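Local coordinates for YARHG domain-containing protein (Legionella pneumophila subsp. pneumophila, PDB 4G2A) that is of unknown function but may bind a nutrient, and combines a strand-rich part with a YARHG domain, at residues M40-W44 against G146-D150; I273-Y277 against M306-D311; E59-M64 against T130-L134; S11-V16 against S63-P67. All coordinates share one frame; numbering follows the deposited sequence.

Overall arrangement
The four contacts run the length of an elongated chain. Contacts 1, 3 and 4 belong to its strand-rich part, whereas contact 2 joins segments at two helices in the YARHG range, with its centre about 57 Å from that of contact 3. Contacts 3 and 4 share strand 60-68, pairing it with strands 123-131 and 10-15 respectively, and both touch a bound sulfate ion. Contacts 1 and 4 are buried; contact 3 has many exposed residues, and contact 2 is partly buried. Backbone bonds dominate contacts 3 and 4, water fills in for them in contact 1, and contact 2 depends on a carboxylate gripped by side chains and backbone.

Contact 1 (M40-W44 against G146-D150); sequences MNGSW and GATYD
Selenomethionine Met40 lays its terminal methyl on a face of the Tyr149 ring, with CE 3.7 Å from the ring centroid and 18° off the normal. The selenium stands farther off, above the same ring, in a Met-aromatic contact. Bends at chi2 (-45°) and chi3 (-56°) fold the chain back over the tyrosine, which lets CB and CG cover the phenol end of the ring while CE covers the end near CG. Beside this pair, Ala147 CB presses on the backbone of Gly42 and also reaches the pyrrole part of Trp44, 3.7 Å from NE1.

Direct backbone bonding is slight: Ala147 N gives a weak, strongly bent bond to Gly42 O. Water supplies much of the rest. One molecule accepts from Ala147 N and lies 2.5 Å from Gly42 O, and another receives the indole proton of Trp44 NE1 and donates to Thr148 O, linking the two segments. Ser43 and Gly146 form a non-hydrogen-bonded antiparallel pair from which the two chains part.

The site lies where strands 43-54 and 136-150 begin to separate. Strand 21-33 flanks Ser43 and Trp44, strand 4-6 adjoins Tyr149, and strand 155-160 meets Met40 and Trp44.

Contact 2 (I273-Y277 against M306-D311); sequences IYAQY and MLNEED
The carboxylate of Asp311 is the polar hub joining these segments. Tyr277 OH donates to OD2 at 2.5 Å, on the syn lone pair of that oxygen, while Asn308 N reaches the same oxygen from above the carboxylate plane. Gln276 runs extended (chi1 -172°, chi2 -165°), which carries its amide across to Asp311; NE2 gives OD1 an almost straight bond of 3.1 Å (176°), in its own amide plane but from above the carboxylate. The two planes are nearly perpendicular. NE2 also donates to Ile273 O and OE1 accepts from Arg241 NE, so three bonds fix the amide. Arg241 also binds Tyr277 OH, and its positive charge would probably favour an ionised Asp311.

The Tyr277 ring is sandwiched between Gln276 CG on one face and the backbone of Met306 on the other, where Met306 O stands 3.2 Å above the plane; Met306 CB adds a CH-pi contact.

Apolar packing centres on Leu307: CD1 touches Tyr274 CE1 at 3.6 Å, and CD2 meets Ile273 CG2 and the edge of Tyr277.

The contact joins the C-terminal part of helix 263-275 and the residues after it to the start of helix 309-321, with Asn308 at its N-cap position and helix 236-250 alongside.

Contact 3 (E59-M64 against T130-L134); sequences EVTISM and TFPPL. With SO4 (sulfate ion), chain B.
Val60 and Phe131 form the tight part of this antiparallel pairing. Their backbones exchange two hydrogen bonds, Val60 N to Phe131 O at 2.8 Å and Phe131 N to Val60 O at 2.7 Å, the latter almost perfectly straight (179°). On the same side of the sheet Val60 CG2 packs against Phe131 CB. The phenyl ring then extends along the neighbouring strand: Ile62 CG1 comes to CE1, and the methyl of selenomethionine Met64 meets the ring edge in its plane, CE lying 3.8 Å from CZ. Phe131 CG, placed anti to its carbonyl carbon (chi1 -64°), carries the ring toward these two residues.

The other side is looser and exposed to solvent. Thr61 and Thr130 make a non-hydrogen-bonded pair whose hydroxyls share only a weak hydrogen bond, OG1 to OG1 at 3.3 Å. Glu59, bent at chi2, sets its carboxylate beside Thr130 CG2, and Pro133 brushes the backbone of Glu59. Farther along, Ser63 N donates to O4 of a sulfate, probably from the crystallisation liquor, at 2.7 Å.

Here strand 60-68 begins and strand 123-131 ends; Phe52 and Asn54 of strand 43-54 touch Phe131, as does Val137 of strand 136-150.

Contact 4 (S11-V16 against S63-P67); sequences SLPIPV and SMAFP. With SO4 (sulfate ion), chain B.
Ile14 packs its CG1 branch over Ala65 CB and against the Pro67 ring. With chi1 at 60°, CG1 lies between backbone N and carbonyl carbon, a setting that brings it 3.5 Å from Ala65 O and 4.0 Å from Pro67 CG. The proline ring reaches between Ile14 and Ser11: its CD meets both Ser11 CB and the carbonyl oxygen of Leu12. Ser11 O comes up to the edge of the Phe66 ring, near its plane, by CD1 and CE1. At the far end the Val16 branch CG2 nestles against Ser63, 3.7 Å from CB and close to the carbonyl oxygen.

Backbone pairing fixes this fit. Ile14 and Ala65 exchange two hydrogen bonds, Ile14 N to Ala65 O at 2.8 Å and Ala65 N to Ile14 O at 2.9 Å, and Val16 N adds a weak one to Ser63 O. Pro13 and Pro15, which have no N-H to donate, alternate with these donors. Water joins Ser11 OG to Pro67 O, which accepts at 2.7 Å. Beyond, Phe66 stacks on Phe95, and Pro13 packs on Phe50 and Phe52.

The chemistry is therefore largely apolar and proline-rich, and much of its backbone polarity is met by strand pairing. Trp167 NE1 bonds Pro13 O from outside; the bridging water lies at one end, and at the other the sulfate, which Ser17 OG also binds.

Contact 1 (M40-W44 against G146-D150)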
loop_
_atom_site.group_PDB
_atom_site.type_symbol
_atom_site.label_atom_id
_atom_site.label_comp_id
_atom_site.label_asym_id
_atom_site.label_seq_id
_atom_site.Cartn_x
_atom_site.Cartn_y
_atom_site.Cartn_z
HETATM N N MSE A 40 3.855 -9.703 -9.474
HETATM C CA MSE A 40 3.979 -9.100 -8.135
HETATM C C MSE A 40 5.165 -8.142 -8.080
HETATM O O MSE A 40 5.946 -8.136 -7.122
HETATM C CB MSE A 40 4.063 -10.167 -7.018
HETATM C CG MSE A 40 2.946 -11.209 -7.043
HETATM SE SE MSE A 40 1.133 -10.515 -7.306
HETATM C CE MSE A 40 1.002 -9.252 -5.850
ATOM N N ASN A 41 5.278 -7.310 -9.120
ATOM C CA ASN A 41 6.347 -6.332 -9.238
ATOM C C ASN A 41 5.766 -4.905 -9.096
ATOM O O ASN A 41 6.302 -3.931 -9.632
ATOM C CB ASN A 41 7.141 -6.545 -10.555
ATOM C CG ASN A 41 6.353 -6.340 -11.825
ATOM O OD1 ASN A 41 5.140 -6.123 -11.816
ATOM N ND2 ASN A 41 7.046 -6.376 -12.950
ATOM N N GLY A 42 4.700 -4.810 -8.318
ATOM C CA GLY A 42 4.056 -3.544 -8.003
ATOM C C GLY A 42 4.908 -2.667 -7.110
ATOM O O GLY A 42 5.801 -3.141 -6.388
ATOM N N SER A 43 4.648 -1.363 -7.176
ATOM C CA SER A 43 5.376 -0.384 -6.392
ATOM C C SER A 43 4.459 0.758 -5.969
ATOM O O SER A 43 3.385 0.953 -6.537
ATOM C CB SER A 43 6.565 0.163 -7.184
ATOM O OG SER A 43 6.195 0.577 -8.493
ATOM N N TRP A 44 4.885 1.462 -4.913
ATOM C CA TRP A 44 4.277 2.674 -4.402
ATOM C C TRP A 44 5.322 3.783 -4.443
ATOM O O TRP A 44 6.466 3.577 -4.016
ATOM C CB TRP A 44 3.734 2.483 -2.980
ATOM C CG TRP A 44 2.577 1.538 -2.897
ATOM C CD1 TRP A 44 2.606 0.252 -2.455
ATOM C CD2 TRP A 44 1.212 1.816 -3.241
ATOM N NE1 TRP A 44 1.354 -0.301 -2.528
ATOM C CE2 TRP A 44 0.472 0.641 -2.995
ATOM C CE3 TRP A 44 0.530 2.962 -3.692
ATOM C CZ2 TRP A 44 -0.914 0.573 -3.182
ATOM C CZ3 TRP A 44 -0.839 2.881 -3.925
ATOM C CH2 TRP A 44 -1.550 1.706 -3.645
ATOM N N GLY A 146 8.250 -1.415 -2.509
ATOM C CA GLY A 146 7.558 -2.502 -3.183
ATOM C C GLY A 146 6.116 -2.505 -2.700
ATOM O O GLY A 146 5.742 -1.724 -1.805
ATOM N N ALA A 147 5.272 -3.343 -3.308
ATOM C CA ALA A 147 3.883 -3.364 -2.892
ATOM C C ALA A 147 3.599 -4.633 -2.103
ATOM O O ALA A 147 3.489 -5.724 -2.670
ATOM C CB ALA A 147 2.958 -3.223 -4.087
ATOM N N THR A 148 3.534 -4.470 -0.770
ATOM C CA THR A 148 3.249 -5.504 0.216
ATOM C C THR A 148 1.976 -6.270 -0.188
ATOM O O THR A 148 0.976 -5.683 -0.610
ATOM C CB THR A 148 3.159 -4.859 1.635
ATOM O OG1 THR A 148 4.443 -4.362 1.941
ATOM C CG2 THR A 148 2.803 -5.843 2.741
ATOM N N TYR A 149 2.046 -7.587 -0.069
ATOM C CA TYR A 149 0.933 -8.448 -0.376
ATOM C C TYR A 149 1.024 -9.713 0.498
ATOM O O TYR A 149 2.098 -10.066 0.972
ATOM C CB TYR A 149 0.854 -8.748 -1.898
ATOM C CG TYR A 149 1.996 -9.579 -2.439
ATOM C CD1 TYR A 149 3.164 -8.979 -2.899
ATOM C CD2 TYR A 149 1.897 -10.967 -2.519
ATOM C CE1 TYR A 149 4.220 -9.741 -3.401
ATOM C CE2 TYR A 149 2.946 -11.738 -3.013
ATOM C CZ TYR A 149 4.101 -11.119 -3.466
ATOM O OH TYR A 149 5.126 -11.878 -3.965
ATOM N N ASP A 150 -0.109 -10.379 0.724
ATOM C CA ASP A 150 -0.111 -11.560 1.574
ATOM C C ASP A 150 -0.920 -12.726 0.984
ATOM O O ASP A 150 -1.577 -12.574 -0.056
ATOM C CB ASP A 150 -0.606 -11.214 2.994
ATOM C CG ASP A 150 -1.972 -10.584 3.067
ATOM O OD1 ASP A 150 -2.866 -10.995 2.279
ATOM O OD2 ASP A 150 -2.201 -9.796 4.001
HETATM O O HOH W 1 3.714 -6.651 -5.134
HETATM O O HOH W 2 6.111 -5.399 -5.262
HETATM O O HOH W 3 0.565 -2.968 -1.417
#

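Contact 2 (I273-Y277 against M306-D311)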
loop_
_atom_site.group_PDB
_atom_site.type_symbol
_atom_site.label_atom_id
_atom_site.label_comp_id
_atom_site.label_asym_id
_atom_site.label_seq_id
_atom_site.Cartn_x
_atom_site.Cartn_y
_atom_site.Cartn_z
ATOM N N ILE A 273 -12.661 -17.330 -14.666
ATOM C CA ILE A 273 -11.291 -17.827 -14.836
ATOM C C ILE A 273 -10.616 -17.064 -15.991
ATOM O O ILE A 273 -9.442 -16.712 -15.878
ATOM C CB ILE A 273 -11.257 -19.380 -15.037
ATOM C CG1 ILE A 273 -11.772 -20.116 -13.776
ATOM C CG2 ILE A 273 -9.849 -19.880 -15.390
ATOM C CD1 ILE A 273 -12.130 -21.591 -13.959
ATOM N N TYR A 274 -11.399 -16.742 -17.047
ATOM C CA TYR A 274 -10.979 -16.021 -18.248
ATOM C C TYR A 274 -11.151 -14.503 -18.108
ATOM O O TYR A 274 -10.349 -13.759 -18.662
ATOM C CB TYR A 274 -11.818 -16.495 -19.449
ATOM C CG TYR A 274 -11.734 -17.976 -19.723
ATOM C CD1 TYR A 274 -10.723 -18.499 -20.521
ATOM C CD2 TYR A 274 -12.714 -18.847 -19.256
ATOM C CE1 TYR A 274 -10.674 -19.854 -20.829
ATOM C CE2 TYR A 274 -12.648 -20.217 -19.520
ATOM C CZ TYR A 274 -11.626 -20.714 -20.310
ATOM O OH TYR A 274 -11.545 -22.053 -20.608
ATOM N N ALA A 275 -12.232 -14.054 -17.412
ATOM C CA ALA A 275 -12.599 -12.643 -17.156
ATOM C C ALA A 275 -11.535 -11.945 -16.324
ATOM O O ALA A 275 -11.389 -10.726 -16.390
ATOM C CB ALA A 275 -13.934 -12.574 -16.452
ATOM N N GLN A 276 -10.789 -12.752 -15.556
ATOM C CA GLN A 276 -9.618 -12.451 -14.724
ATOM C C GLN A 276 -8.571 -11.690 -15.557
ATOM O O GLN A 276 -7.923 -10.790 -15.042
ATOM C CB GLN A 276 -9.027 -13.819 -14.245
ATOM C CG GLN A 276 -7.913 -13.757 -13.205
ATOM C CD GLN A 276 -7.121 -15.041 -13.035
ATOM O OE1 GLN A 276 -5.987 -15.029 -12.529
ATOM N NE2 GLN A 276 -7.663 -16.178 -13.457
ATOM N N TYR A 277 -8.415 -12.066 -16.849
ATOM C CA TYR A 277 -7.430 -11.481 -17.761
ATOM C C TYR A 277 -8.058 -10.508 -18.781
ATOM O O TYR A 277 -7.380 -10.008 -19.677
ATOM C CB TYR A 277 -6.668 -12.614 -18.476
ATOM C CG TYR A 277 -6.031 -13.591 -17.506
ATOM C CD1 TYR A 277 -4.953 -13.209 -16.708
ATOM C CD2 TYR A 277 -6.525 -14.886 -17.363
ATOM C CE1 TYR A 277 -4.377 -14.092 -15.800
ATOM C CE2 TYR A 277 -5.964 -15.773 -16.451
ATOM C CZ TYR A 277 -4.876 -15.377 -15.684
ATOM O OH TYR A 277 -4.285 -16.229 -14.785
HETATM N N MSE A 306 -2.647 -16.447 -21.373
HETATM C CA MSE A 306 -2.606 -15.816 -20.050
HETATM C C MSE A 306 -3.009 -16.776 -18.914
HETATM O O MSE A 306 -2.671 -16.507 -17.754
HETATM C CB MSE A 306 -3.497 -14.567 -20.027
HETATM C CG MSE A 306 -2.855 -13.410 -20.775
HETATM SE SE MSE A 306 -4.032 -11.946 -21.207
HETATM C CE MSE A 306 -2.730 -10.739 -21.988
ATOM N N LEU A 307 -3.706 -17.891 -19.233
ATOM C CA LEU A 307 -4.119 -18.859 -18.210
ATOM C C LEU A 307 -2.894 -19.581 -17.631
ATOM O O LEU A 307 -2.051 -20.093 -18.371
ATOM C CB LEU A 307 -5.149 -19.871 -18.730
ATOM C CG LEU A 307 -6.473 -19.311 -19.250
ATOM C CD1 LEU A 307 -7.164 -20.331 -20.093
ATOM C CD2 LEU A 307 -7.392 -18.908 -18.127
ATOM N N ASN A 308 -2.792 -19.559 -16.304
ATOM C CA ASN A 308 -1.697 -20.156 -15.561
ATOM C C ASN A 308 -2.088 -21.579 -15.117
ATOM O O ASN A 308 -3.175 -22.056 -15.457
ATOM C CB ASN A 308 -1.261 -19.240 -14.380
ATOM C CG ASN A 308 -2.226 -19.044 -13.226
ATOM O OD1 ASN A 308 -3.135 -19.828 -12.983
ATOM N ND2 ASN A 308 -1.959 -18.052 -12.392
ATOM N N GLU A 309 -1.181 -22.257 -14.389
ATOM C CA GLU A 309 -1.353 -23.637 -13.921
ATOM C C GLU A 309 -2.549 -23.783 -12.971
ATOM O O GLU A 309 -3.246 -24.791 -13.050
ATOM C CB GLU A 309 -0.056 -24.152 -13.266
ATOM C CG GLU A 309 1.040 -24.408 -14.296
ATOM C CD GLU A 309 2.417 -24.795 -13.784
ATOM O OE1 GLU A 309 2.499 -25.615 -12.838
ATOM O OE2 GLU A 309 3.418 -24.324 -14.373
ATOM N N GLU A 310 -2.806 -22.774 -12.108
ATOM C CA GLU A 310 -3.927 -22.776 -11.160
ATOM C C GLU A 310 -5.261 -22.758 -11.905
ATOM O O GLU A 310 -6.155 -23.535 -11.566
ATOM C CB GLU A 310 -3.843 -21.585 -10.180
ATOM C CG GLU A 310 -2.774 -21.703 -9.105
ATOM C CD GLU A 310 -1.346 -21.590 -9.598
ATOM O OE1 GLU A 310 -0.947 -20.480 -10.019
ATOM O OE2 GLU A 310 -0.640 -22.625 -9.597
ATOM N N ASP A 311 -5.379 -21.883 -12.926
ATOM C CA ASP A 311 -6.546 -21.728 -13.798
ATOM C C ASP A 311 -6.891 -23.041 -14.465
ATOM O O ASP A 311 -8.018 -23.497 -14.356
ATOM C CB ASP A 311 -6.266 -20.669 -14.875
ATOM C CG ASP A 311 -5.872 -19.289 -14.367
ATOM O OD1 ASP A 311 -6.212 -18.953 -13.205
ATOM O OD2 ASP A 311 -5.205 -18.557 -15.114
#

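Contact 3 (E59-M64 against T130-L134)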
loop_
_atom_site.group_PDB
_atom_site.type_symbol
_atom_site.label_atom_id
_atom_site.label_comp_id
_atom_site.label_asym_id
_atom_site.label_seq_id
_atom_site.Cartn_x
_atom_site.Cartn_y
_atom_site.Cartn_z
ATOM N N GLU A 59 17.967 30.689 16.793
ATOM C CA GLU A 59 18.420 29.763 15.766
ATOM C C GLU A 59 18.648 28.362 16.383
ATOM O O GLU A 59 19.271 28.238 17.442
ATOM C CB GLU A 59 19.706 30.286 15.108
ATOM C CG GLU A 59 20.058 29.603 13.803
ATOM C CD GLU A 59 21.438 28.986 13.787
ATOM O OE1 GLU A 59 21.568 27.810 14.197
ATOM O OE2 GLU A 59 22.394 29.679 13.369
ATOM N N VAL A 60 18.087 27.316 15.745
ATOM C CA VAL A 60 18.243 25.955 16.234
ATOM C C VAL A 60 18.699 25.071 15.088
ATOM O O VAL A 60 18.228 25.225 13.958
ATOM C CB VAL A 60 16.986 25.378 16.952
ATOM C CG1 VAL A 60 16.731 26.058 18.292
ATOM C CG2 VAL A 60 15.752 25.449 16.084
ATOM N N THR A 61 19.640 24.171 15.378
ATOM C CA THR A 61 20.171 23.190 14.431
ATOM C C THR A 61 19.836 21.821 14.987
ATOM O O THR A 61 20.220 21.494 16.116
ATOM C CB THR A 61 21.681 23.395 14.168
ATOM O OG1 THR A 61 21.900 24.727 13.690
ATOM C CG2 THR A 61 22.239 22.398 13.156
ATOM N N ILE A 62 19.062 21.048 14.224
ATOM C CA ILE A 62 18.639 19.712 14.640
ATOM C C ILE A 62 18.935 18.691 13.535
ATOM O O ILE A 62 19.019 19.023 12.350
ATOM C CB ILE A 62 17.135 19.637 15.092
ATOM C CG1 ILE A 62 16.136 19.701 13.911
ATOM C CG2 ILE A 62 16.777 20.637 16.201
ATOM C CD1 ILE A 62 14.951 18.764 14.054
ATOM N N SER A 63 19.092 17.451 13.946
ATOM C CA SER A 63 19.279 16.332 13.056
ATOM C C SER A 63 17.911 15.626 12.917
ATOM O O SER A 63 17.226 15.363 13.915
ATOM C CB SER A 63 20.369 15.405 13.597
ATOM O OG SER A 63 20.761 14.435 12.638
HETATM N N MSE A 64 17.469 15.436 11.680
HETATM C CA MSE A 64 16.215 14.762 11.367
HETATM C C MSE A 64 16.525 13.413 10.804
HETATM O O MSE A 64 17.545 13.261 10.131
HETATM C CB MSE A 64 15.400 15.556 10.354
HETATM C CG MSE A 64 14.672 16.723 10.927
HETATM SE SE MSE A 64 13.305 17.287 9.666
HETATM C CE MSE A 64 12.900 19.002 10.510
ATOM N N THR A 130 18.662 23.575 9.855
ATOM C CA THR A 130 18.882 24.782 10.640
ATOM C C THR A 130 17.635 25.643 10.521
ATOM O O THR A 130 17.136 25.903 9.421
ATOM C CB THR A 130 20.181 25.524 10.237
ATOM O OG1 THR A 130 21.291 24.632 10.400
ATOM C CG2 THR A 130 20.440 26.756 11.095
ATOM N N PHE A 131 17.118 26.052 11.668
ATOM C CA PHE A 131 15.971 26.919 11.725
ATOM C C PHE A 131 16.362 28.271 12.307
ATOM O O PHE A 131 16.651 28.335 13.512
ATOM C CB PHE A 131 14.840 26.328 12.583
ATOM C CG PHE A 131 14.170 25.046 12.162
ATOM C CD1 PHE A 131 14.827 23.827 12.284
ATOM C CD2 PHE A 131 12.824 25.037 11.799
ATOM C CE1 PHE A 131 14.185 22.636 11.953
ATOM C CE2 PHE A 131 12.178 23.843 11.494
ATOM C CZ PHE A 131 12.869 22.653 11.549
ATOM N N PRO A 132 16.293 29.364 11.495
ATOM C CA PRO A 132 16.460 30.724 12.045
ATOM C C PRO A 132 15.405 31.028 13.146
ATOM O O PRO A 132 14.442 30.261 13.281
ATOM C CB PRO A 132 16.223 31.626 10.809
ATOM C CG PRO A 132 16.454 30.755 9.636
ATOM C CD PRO A 132 15.954 29.412 10.058
ATOM N N PRO A 133 15.515 32.135 13.925
ATOM C CA PRO A 133 14.493 32.405 14.967
ATOM C C PRO A 133 13.053 32.474 14.434
ATOM O O PRO A 133 12.772 33.190 13.469
ATOM C CB PRO A 133 14.926 33.764 15.544
ATOM C CG PRO A 133 16.390 33.826 15.291
ATOM C CD PRO A 133 16.586 33.154 13.956
ATOM N N LEU A 134 12.154 31.693 15.064
ATOM C CA LEU A 134 10.708 31.553 14.799
ATOM C C LEU A 134 10.353 31.154 13.331
ATOM O O LEU A 134 9.195 31.293 12.908
ATOM C CB LEU A 134 9.948 32.838 15.211
ATOM C CG LEU A 134 9.863 33.105 16.724
ATOM C CD1 LEU A 134 9.255 34.462 17.003
ATOM C CD2 LEU A 134 9.088 31.985 17.466
HETATM S S SO4 B . 20.242 16.859 17.372
HETATM O O1 SO4 B . 20.962 15.588 17.486
HETATM O O2 SO4 B . 19.771 17.301 18.687
HETATM O O3 SO4 B . 21.131 17.880 16.811
HETATM O O4 SO4 B . 19.097 16.669 16.499
#

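Contact 4 (S11-V16 against S63-P67)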
loop_
_atom_site.group_PDB
_atom_site.type_symbol
_atom_site.label_atom_id
_atom_site.label_comp_id
_atom_site.label_asym_id
_atom_site.label_seq_id
_atom_site.Cartn_x
_atom_site.Cartn_y
_atom_site.Cartn_z
ATOM N N SER A 11 7.256 6.700 6.288
ATOM C CA SER A 11 7.297 7.144 7.681
ATOM C C SER A 11 7.469 8.649 7.739
ATOM O O SER A 11 8.112 9.227 6.847
ATOM C CB SER A 11 8.448 6.471 8.429
ATOM O OG SER A 11 8.181 5.126 8.798
ATOM N N LEU A 12 6.896 9.284 8.778
ATOM C CA LEU A 12 7.088 10.719 9.032
ATOM C C LEU A 12 8.575 10.979 9.345
ATOM O O LEU A 12 9.209 10.073 9.906
ATOM C CB LEU A 12 6.238 11.196 10.254
ATOM C CG LEU A 12 4.764 11.495 10.065
ATOM C CD1 LEU A 12 4.160 11.929 11.362
ATOM C CD2 LEU A 12 4.526 12.583 9.015
ATOM N N PRO A 13 9.158 12.171 9.069
ATOM C CA PRO A 13 10.519 12.426 9.570
ATOM C C PRO A 13 10.450 12.510 11.090
ATOM O O PRO A 13 9.396 12.859 11.639
ATOM C CB PRO A 13 10.907 13.782 8.944
ATOM C CG PRO A 13 9.784 14.184 8.066
ATOM C CD PRO A 13 8.574 13.392 8.483
ATOM N N ILE A 14 11.520 12.137 11.786
ATOM C CA ILE A 14 11.473 12.209 13.238
ATOM C C ILE A 14 12.698 12.956 13.771
ATOM O O ILE A 14 13.750 12.924 13.133
ATOM C CB ILE A 14 11.317 10.800 13.880
ATOM C CG1 ILE A 14 12.469 9.859 13.539
ATOM C CG2 ILE A 14 9.982 10.175 13.538
ATOM C CD1 ILE A 14 13.103 9.294 14.727
ATOM N N PRO A 15 12.617 13.581 14.962
ATOM C CA PRO A 15 13.825 14.202 15.527
ATOM C C PRO A 15 14.668 13.184 16.308
ATOM O O PRO A 15 14.124 12.255 16.902
ATOM C CB PRO A 15 13.269 15.288 16.454
ATOM C CG PRO A 15 11.862 14.860 16.794
ATOM C CD PRO A 15 11.452 13.734 15.869
ATOM N N VAL A 16 16.003 13.374 16.308
ATOM C CA VAL A 16 16.967 12.536 17.026
ATOM C C VAL A 16 16.811 12.806 18.541
ATOM O O VAL A 16 16.833 11.861 19.332
ATOM C CB VAL A 16 18.413 12.795 16.511
ATOM C CG1 VAL A 16 19.449 12.003 17.307
ATOM C CG2 VAL A 16 18.530 12.472 15.027
ATOM N N SER A 63 19.092 17.451 13.946
ATOM C CA SER A 63 19.279 16.332 13.056
ATOM C C SER A 63 17.911 15.626 12.917
ATOM O O SER A 63 17.226 15.363 13.915
ATOM C CB SER A 63 20.369 15.405 13.597
ATOM O OG SER A 63 20.761 14.435 12.638
HETATM N N MSE A 64 17.469 15.436 11.680
HETATM C CA MSE A 64 16.215 14.762 11.367
HETATM C C MSE A 64 16.525 13.413 10.804
HETATM O O MSE A 64 17.545 13.261 10.131
HETATM C CB MSE A 64 15.400 15.556 10.354
HETATM C CG MSE A 64 14.672 16.723 10.927
HETATM SE SE MSE A 64 13.305 17.287 9.666
HETATM C CE MSE A 64 12.900 19.002 10.510
ATOM N N ALA A 65 15.631 12.437 11.029
ATOM C CA ALA A 65 15.823 11.087 10.522
ATOM C C ALA A 65 14.576 10.542 9.870
ATOM O O ALA A 65 13.464 10.780 10.366
ATOM C CB ALA A 65 16.249 10.167 11.651
ATOM N N PHE A 66 14.770 9.797 8.752
ATOM C CA PHE A 66 13.714 9.058 8.056
ATOM C C PHE A 66 13.921 7.573 8.382
ATOM O O PHE A 66 14.832 6.988 7.816
ATOM C CB PHE A 66 13.694 9.306 6.530
ATOM C CG PHE A 66 12.828 8.319 5.756
ATOM C CD1 PHE A 66 11.451 8.495 5.664
ATOM C CD2 PHE A 66 13.394 7.229 5.105
ATOM C CE1 PHE A 66 10.661 7.609 4.918
ATOM C CE2 PHE A 66 12.598 6.337 4.371
ATOM C CZ PHE A 66 11.239 6.543 4.277
ATOM N N PRO A 67 13.124 6.960 9.303
ATOM C CA PRO A 67 13.313 5.534 9.619
ATOM C C PRO A 67 12.716 4.630 8.561
ATOM O O PRO A 67 11.745 4.998 7.904
ATOM C CB PRO A 67 12.588 5.355 10.954
ATOM C CG PRO A 67 11.950 6.656 11.264
ATOM C CD PRO A 67 11.986 7.514 10.055
HETATM S S SO4 B . 20.242 16.859 17.372
HETATM O O1 SO4 B . 20.962 15.588 17.486
HETATM O O2 SO4 B . 19.771 17.301 18.687
HETATM O O3 SO4 B . 21.131 17.880 16.811
HETATM O O4 SO4 B . 19.097 16.669 16.499
HETATM O O HOH W 4 9.661 3.941 6.573
#